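Local structure of malonyl CoA-acyl carrier protein transacylase (Synechocystis sp. PCC 6803 substr. Kazusa, 4RR5) at residues Q32-E35 and E36-W40; L63-I66 and E67-A71; S222-N226 and G227-K231. The protein transfers the malonyl group of malonyl-CoA to holo-acyl carrier protein, yielding malonyl-ACP and free CoA for fatty acid biosynthesis. One frame throughout, in Å; residues are numbered along the deposited sequence.

Contact 1: Q32-E35 and E36-W40; sequences QQAE and EILGW
Glu36, Ile37, Leu38 and Gly39 each donate their backbone N-H to the carbonyl four residues back, on Gln32, Gln33, Ala34 and Glu35, through the last turns of helix 25-38. The last of these bonds, Gly39 N to Glu35 O at 2.8 Å, is the most bent of the four, with 140° at the hydrogen; at Gly39 itself the chain leaves the helix with a positive phi of 84°, a conformation that crowds any side chain against the preceding carbonyl oxygen and so suits glycine. Past the glycine the chain folds back, and the Trp40 carbonyl O receives a CA-H...O contact from Glu35 CA at 3.6 Å; the CG of Glu35 lies alongside the same carbonyl. On the buried side Ala34 CB meets Leu38 CD1 at 4.2 Å, one turn further on. Leu38 CB in turn lies over one face of the Trp40 indole, 4.0 Å above its plane and offset toward the rim. The indole also makes a cation-pi contact with Lys45 and packs on Pro61 and Cys62 of helix 56-76, while Ile37 rests on Ala104 and Gln108 of helix 103-119. The contact thus divides its chemistry by side: Gln32, Glu35 and Glu36 make an exposed polar face, Ala34 and Leu38 an apolar one, and Gly39, past the last helical residue, ends the helix.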
# COMPACT_ATOMS: atom_id res chain seq x y z
N GLN A 32 -18.99 -1.75 -11.05
CA GLN A 32 -19.79 -2.87 -11.56
C GLN A 32 -18.88 -4.01 -11.99
O GLN A 32 -19.17 -5.17 -11.71
CB GLN A 32 -20.69 -2.43 -12.72
CG GLN A 32 -21.97 -1.73 -12.27
CD GLN A 32 -22.66 -0.95 -13.39
OE1 GLN A 32 -22.27 -1.01 -14.56
NE2 GLN A 32 -23.70 -0.20 -13.02
N GLN A 33 -17.78 -3.66 -12.66
CA GLN A 33 -16.72 -4.62 -12.95
C GLN A 33 -16.20 -5.28 -11.68
O GLN A 33 -16.03 -6.50 -11.65
CB GLN A 33 -15.55 -3.95 -13.65
CG GLN A 33 -15.85 -3.42 -15.01
CD GLN A 33 -14.60 -2.85 -15.66
OE1 GLN A 33 -14.60 -1.72 -16.16
NE2 GLN A 33 -13.52 -3.64 -15.64
N ALA A 34 -15.92 -4.49 -10.65
CA ALA A 34 -15.44 -5.07 -9.40
C ALA A 34 -16.49 -6.00 -8.81
O ALA A 34 -16.15 -7.03 -8.24
CB ALA A 34 -15.07 -3.99 -8.40
N GLU A 35 -17.76 -5.66 -8.97
CA GLU A 35 -18.81 -6.46 -8.35
C GLU A 35 -18.91 -7.84 -9.02
O GLU A 35 -19.04 -8.85 -8.33
CB GLU A 35 -20.16 -5.72 -8.37
CG GLU A 35 -21.23 -6.39 -7.51
CD GLU A 35 -22.53 -5.58 -7.40
OE1 GLU A 35 -22.71 -4.59 -8.13
OE2 GLU A 35 -23.38 -5.95 -6.56
N GLU A 36 -18.83 -7.90 -10.35
CA GLU A 36 -18.85 -9.19 -11.05
C GLU A 36 -17.62 -10.03 -10.73
O GLU A 36 -17.73 -11.23 -10.53
CB GLU A 36 -18.97 -9.02 -12.57
CG GLU A 36 -18.12 -7.89 -13.12
CD GLU A 36 -17.72 -8.05 -14.58
OE1 GLU A 36 -16.56 -8.46 -14.84
OE2 GLU A 36 -18.56 -7.75 -15.47
N ILE A 37 -16.45 -9.40 -10.67
CA ILE A 37 -15.20 -10.10 -10.34
C ILE A 37 -15.16 -10.61 -8.89
O ILE A 37 -14.68 -11.70 -8.61
CB ILE A 37 -13.99 -9.18 -10.58
CG1 ILE A 37 -13.85 -8.88 -12.07
CG2 ILE A 37 -12.70 -9.80 -10.03
CD1 ILE A 37 -12.99 -7.66 -12.34
N LEU A 38 -15.65 -9.80 -7.95
CA LEU A 38 -15.50 -10.11 -6.53
C LEU A 38 -16.68 -10.89 -5.98
O LEU A 38 -16.55 -11.59 -4.98
CB LEU A 38 -15.35 -8.83 -5.71
CG LEU A 38 -14.08 -8.00 -5.78
CD1 LEU A 38 -14.39 -6.65 -5.19
CD2 LEU A 38 -12.98 -8.67 -4.97
N GLY A 39 -17.85 -10.73 -6.59
CA GLY A 39 -19.06 -11.33 -6.08
C GLY A 39 -19.74 -10.52 -4.99
O GLY A 39 -20.70 -10.99 -4.37
N TRP A 40 -19.25 -9.31 -4.75
CA TRP A 40 -19.89 -8.40 -3.80
C TRP A 40 -19.55 -6.97 -4.15
O TRP A 40 -18.55 -6.69 -4.79
CB TRP A 40 -19.47 -8.72 -2.35
CG TRP A 40 -17.99 -8.97 -2.13
CD1 TRP A 40 -17.36 -10.17 -2.16
CD2 TRP A 40 -16.98 -8.00 -1.82
NE1 TRP A 40 -16.02 -10.02 -1.90
CE2 TRP A 40 -15.76 -8.69 -1.69
CE3 TRP A 40 -16.99 -6.60 -1.65
CZ2 TRP A 40 -14.56 -8.05 -1.39
CZ3 TRP A 40 -15.79 -5.97 -1.35
CH2 TRP A 40 -14.60 -6.69 -1.21

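Contact 2: L63-I66 and E67-A71; sequences LYVI and EAILA
Glu67 curls back over the carbonyl of Leu63, the residue one helical turn before it in helix 56-76. Its CB lies 3.1 Å from Leu63 O, the oxygen that also accepts the Glu67 backbone N-H. With chi1 at -78°, CG lies anti to the residue's own carbonyl carbon and beside its backbone N, which keeps it 3.1 Å from Leu63 O. The chain then runs extended: CD still passes the same oxygen at 3.3 Å, and of the carboxylate oxygens OE1 lies 3.5 Å from Leu63 O and OE2 4.2 Å from Leu63 CB. At the tip OE1 is hydrogen-bonded to Ser93 OG, which gives this buried acid a polar partner. Two apolar pairs follow the same four-residue spacing. Val65 CG1 meets Ile69 CD1 at 3.9 Å, and Ile66 CG2 meets Leu70 CD1 at 4.0 Å; in each pair the side chains lie side by side and point the same way. Leu63 packs on the loop residues Leu89 and Pro264, its side chain about 9 Å from that of Ser88, the probable active-site serine. The helix is enclosed on several sides. Val65, Ile66 and Ile69 face helix 25-38 through Ala34, Tyr31 and Ala27, whereas Tyr64 and Ala68 meet helices 90-97 and 103-119, the Tyr64 hydroxyl bonding to Phe103 O.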
# COMPACT_ATOMS: atom_id res chain seq x y z
N LEU A 63 -9.70 -0.81 -1.37
CA LEU A 63 -8.73 0.26 -1.60
C LEU A 63 -8.22 0.24 -3.04
O LEU A 63 -8.03 1.29 -3.65
CB LEU A 63 -7.55 0.13 -0.64
CG LEU A 63 -7.78 0.59 0.79
CD1 LEU A 63 -6.55 0.32 1.64
CD2 LEU A 63 -8.14 2.07 0.82
N TYR A 64 -8.00 -0.96 -3.59
CA TYR A 64 -7.52 -1.06 -4.95
C TYR A 64 -8.54 -0.52 -5.95
O TYR A 64 -8.18 0.21 -6.87
CB TYR A 64 -7.17 -2.51 -5.30
CG TYR A 64 -6.90 -2.74 -6.79
CD1 TYR A 64 -7.93 -3.05 -7.67
CD2 TYR A 64 -5.60 -2.66 -7.30
CE1 TYR A 64 -7.69 -3.26 -9.02
CE2 TYR A 64 -5.35 -2.87 -8.65
CZ TYR A 64 -6.41 -3.17 -9.50
OH TYR A 64 -6.17 -3.40 -10.83
N VAL A 65 -9.80 -0.89 -5.80
CA VAL A 65 -10.82 -0.49 -6.75
C VAL A 65 -10.99 1.03 -6.72
O VAL A 65 -11.10 1.69 -7.76
CB VAL A 65 -12.17 -1.20 -6.45
CG1 VAL A 65 -13.32 -0.54 -7.22
CG2 VAL A 65 -12.08 -2.69 -6.78
N ILE A 66 -11.01 1.59 -5.52
CA ILE A 66 -11.18 3.03 -5.35
C ILE A 66 -9.98 3.81 -5.89
O ILE A 66 -10.15 4.81 -6.60
CB ILE A 66 -11.42 3.39 -3.86
CG1 ILE A 66 -12.83 2.94 -3.46
CG2 ILE A 66 -11.22 4.88 -3.62
CD1 ILE A 66 -13.05 2.91 -1.97
N GLU A 67 -8.79 3.33 -5.56
CA GLU A 67 -7.56 3.94 -6.05
C GLU A 67 -7.45 3.88 -7.58
O GLU A 67 -7.09 4.89 -8.21
CB GLU A 67 -6.36 3.27 -5.38
CG GLU A 67 -6.14 3.79 -3.94
CD GLU A 67 -5.18 2.95 -3.11
OE1 GLU A 67 -4.56 2.01 -3.64
OE2 GLU A 67 -5.04 3.26 -1.91
N ALA A 68 -7.78 2.75 -8.18
CA ALA A 68 -7.84 2.66 -9.65
C ALA A 68 -8.88 3.63 -10.22
O ALA A 68 -8.66 4.25 -11.25
CB ALA A 68 -8.14 1.25 -10.10
N ILE A 69 -10.01 3.80 -9.53
CA ILE A 69 -11.02 4.76 -9.97
C ILE A 69 -10.47 6.18 -9.89
O ILE A 69 -10.59 6.95 -10.84
CB ILE A 69 -12.33 4.63 -9.15
CG1 ILE A 69 -13.15 3.45 -9.67
CG2 ILE A 69 -13.16 5.92 -9.20
CD1 ILE A 69 -14.21 2.99 -8.74
N LEU A 70 -9.85 6.52 -8.77
CA LEU A 70 -9.23 7.84 -8.63
C LEU A 70 -8.16 8.12 -9.69
O LEU A 70 -8.10 9.22 -10.25
CB LEU A 70 -8.63 7.98 -7.23
CG LEU A 70 -9.69 8.26 -6.18
CD1 LEU A 70 -9.10 8.12 -4.79
CD2 LEU A 70 -10.33 9.64 -6.40
N ALA A 71 -7.34 7.11 -10.00
CA ALA A 71 -6.33 7.27 -11.04
C ALA A 71 -6.95 7.60 -12.39
O ALA A 71 -6.45 8.46 -13.13
CB ALA A 71 -5.49 6.01 -11.14

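Contact 3: S222-N226 and G227-K231; sequences SPTQN and GDRLK
An N-cap joined to an ST turn starts helix 227-235, and Asn226 serves as the capping residue. Its OD1 accepts the backbone N-H of Arg229 at 2.9 Å, the donor tilted 22° from the plane of the side-chain carbonyl, and a second, weak bond from Asp228 N at 3.2 Å. Asn226 CG stands opposite its own backbone N, with chi1 at 180°, and this swings the amide forward over the first turn, where OD1 can serve two N-H groups that have no preceding helical carbonyl to bond. The main-chain oxygen of the same residue begins the regular helical pattern by accepting from Leu230 N at 3.0 Å. Just upstream, Thr224 OG1 takes the N-H of Asn226 at 3.2 Å, closing the ST turn just before the cap. Rotation about the CA-CB bond of Thr224 sends its two branches to different tasks: OG1 to this turn, and the methyl CG2 to Leu230 CD2, 3.6 Å away. These two side chains slide past each other in opposite directions, an apolar contact beside the cap. Arg229 bends at chi2 and carries its guanidinium group to Asp220, with which NH2 forms a salt bridge. The junction leans on the chain that precedes it: Thr224 shares backbone hydrogen bonding with Val215, and Gln225 likewise with Ala211, while Asp210 OD1 accepts the N-H of Gly227. Leu230 faces Val215 and Ser217 of strand 215-217, and Lys231 reaches the carbonyls of Thr204, at the end of helix 193-204, and of Cys206, so that helix 227-235 is tied to both elements.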
# COMPACT_ATOMS: atom_id res chain seq x y z
N SER A 222 14.15 1.69 -6.31
CA SER A 222 14.87 2.32 -7.39
C SER A 222 13.92 2.29 -8.57
O SER A 222 13.34 1.25 -8.87
CB SER A 222 16.19 1.61 -7.70
OG SER A 222 15.98 0.27 -8.09
N PRO A 223 13.76 3.44 -9.23
CA PRO A 223 12.83 3.56 -10.36
C PRO A 223 13.11 2.53 -11.43
O PRO A 223 14.27 2.38 -11.80
CB PRO A 223 13.09 4.97 -10.89
CG PRO A 223 13.70 5.71 -9.74
CD PRO A 223 14.48 4.69 -8.96
N THR A 224 12.09 1.83 -11.91
CA THR A 224 12.22 1.01 -13.11
C THR A 224 10.90 0.87 -13.85
O THR A 224 9.85 1.19 -13.31
CB THR A 224 12.75 -0.40 -12.83
OG1 THR A 224 12.75 -1.14 -14.06
CG2 THR A 224 11.87 -1.11 -11.84
N GLN A 225 10.95 0.39 -15.08
CA GLN A 225 9.74 0.23 -15.87
C GLN A 225 9.66 -1.12 -16.53
O GLN A 225 8.69 -1.41 -17.23
CB GLN A 225 9.66 1.30 -16.93
CG GLN A 225 9.58 2.67 -16.36
CD GLN A 225 9.40 3.72 -17.41
OE1 GLN A 225 9.96 4.81 -17.31
NE2 GLN A 225 8.61 3.41 -18.44
N ASN A 226 10.68 -1.95 -16.32
CA ASN A 226 10.68 -3.30 -16.87
C ASN A 226 9.62 -4.20 -16.20
O ASN A 226 9.59 -4.36 -14.97
CB ASN A 226 12.08 -3.92 -16.73
CG ASN A 226 12.14 -5.32 -17.29
OD1 ASN A 226 12.18 -6.31 -16.55
ND2 ASN A 226 12.13 -5.42 -18.62
N GLY A 227 8.76 -4.78 -17.03
CA GLY A 227 7.65 -5.58 -16.54
C GLY A 227 8.10 -6.74 -15.69
O GLY A 227 7.47 -7.10 -14.70
N ASP A 228 9.23 -7.34 -16.06
CA ASP A 228 9.66 -8.56 -15.41
C ASP A 228 10.40 -8.29 -14.10
O ASP A 228 10.30 -9.07 -13.15
CB ASP A 228 10.52 -9.39 -16.36
CG ASP A 228 9.69 -10.09 -17.41
OD1 ASP A 228 8.57 -10.54 -17.08
OD2 ASP A 228 10.15 -10.16 -18.57
N ARG A 229 11.13 -7.19 -14.05
CA ARG A 229 11.78 -6.80 -12.82
C ARG A 229 10.69 -6.42 -11.80
O ARG A 229 10.79 -6.77 -10.62
CB ARG A 229 12.77 -5.66 -13.05
CG ARG A 229 13.48 -5.16 -11.78
CD ARG A 229 14.31 -6.25 -11.06
NE ARG A 229 14.99 -5.68 -9.90
CZ ARG A 229 14.91 -6.15 -8.65
NH1 ARG A 229 14.19 -7.23 -8.38
NH2 ARG A 229 15.56 -5.54 -7.67
N LEU A 230 9.65 -5.72 -12.27
CA LEU A 230 8.53 -5.31 -11.41
C LEU A 230 7.76 -6.50 -10.82
O LEU A 230 7.44 -6.50 -9.63
CB LEU A 230 7.57 -4.40 -12.17
CG LEU A 230 8.06 -2.97 -12.42
CD1 LEU A 230 6.96 -2.18 -13.07
CD2 LEU A 230 8.50 -2.29 -11.16
N LYS A 231 7.48 -7.50 -11.64
CA LYS A 231 6.89 -8.74 -11.14
C LYS A 231 7.78 -9.40 -10.09
O LYS A 231 7.31 -9.84 -9.03
CB LYS A 231 6.64 -9.73 -12.28
CG LYS A 231 5.75 -10.89 -11.84
CD LYS A 231 5.79 -12.07 -12.80
CE LYS A 231 5.38 -11.67 -14.21
NZ LYS A 231 4.88 -12.86 -14.96

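Overall arrangement
Contacts 1 and 2 belong to neighbouring helices, 25-38 and 56-76, that pack directly: Ala34 CB of contact 1 lies 3.6 Å from Val65 CG2 of contact 2, and both helices also meet helix 103-119. Contact 2 is wholly buried and lies nearest the probable active-site residues; its one acid is matched by a hydroxyl, and the rest is mainly hydrocarbon. Contact 1, partly buried, lies at the C-terminal end of its helix, marked by a glycine. Contact 3, also partly buried, stands apart, its nearest atoms about 13 Å from those of contact 2, and joins a short strand to the N-terminal end of another helix, capped by an asparagine, whereas contact 2 is uninterrupted helix.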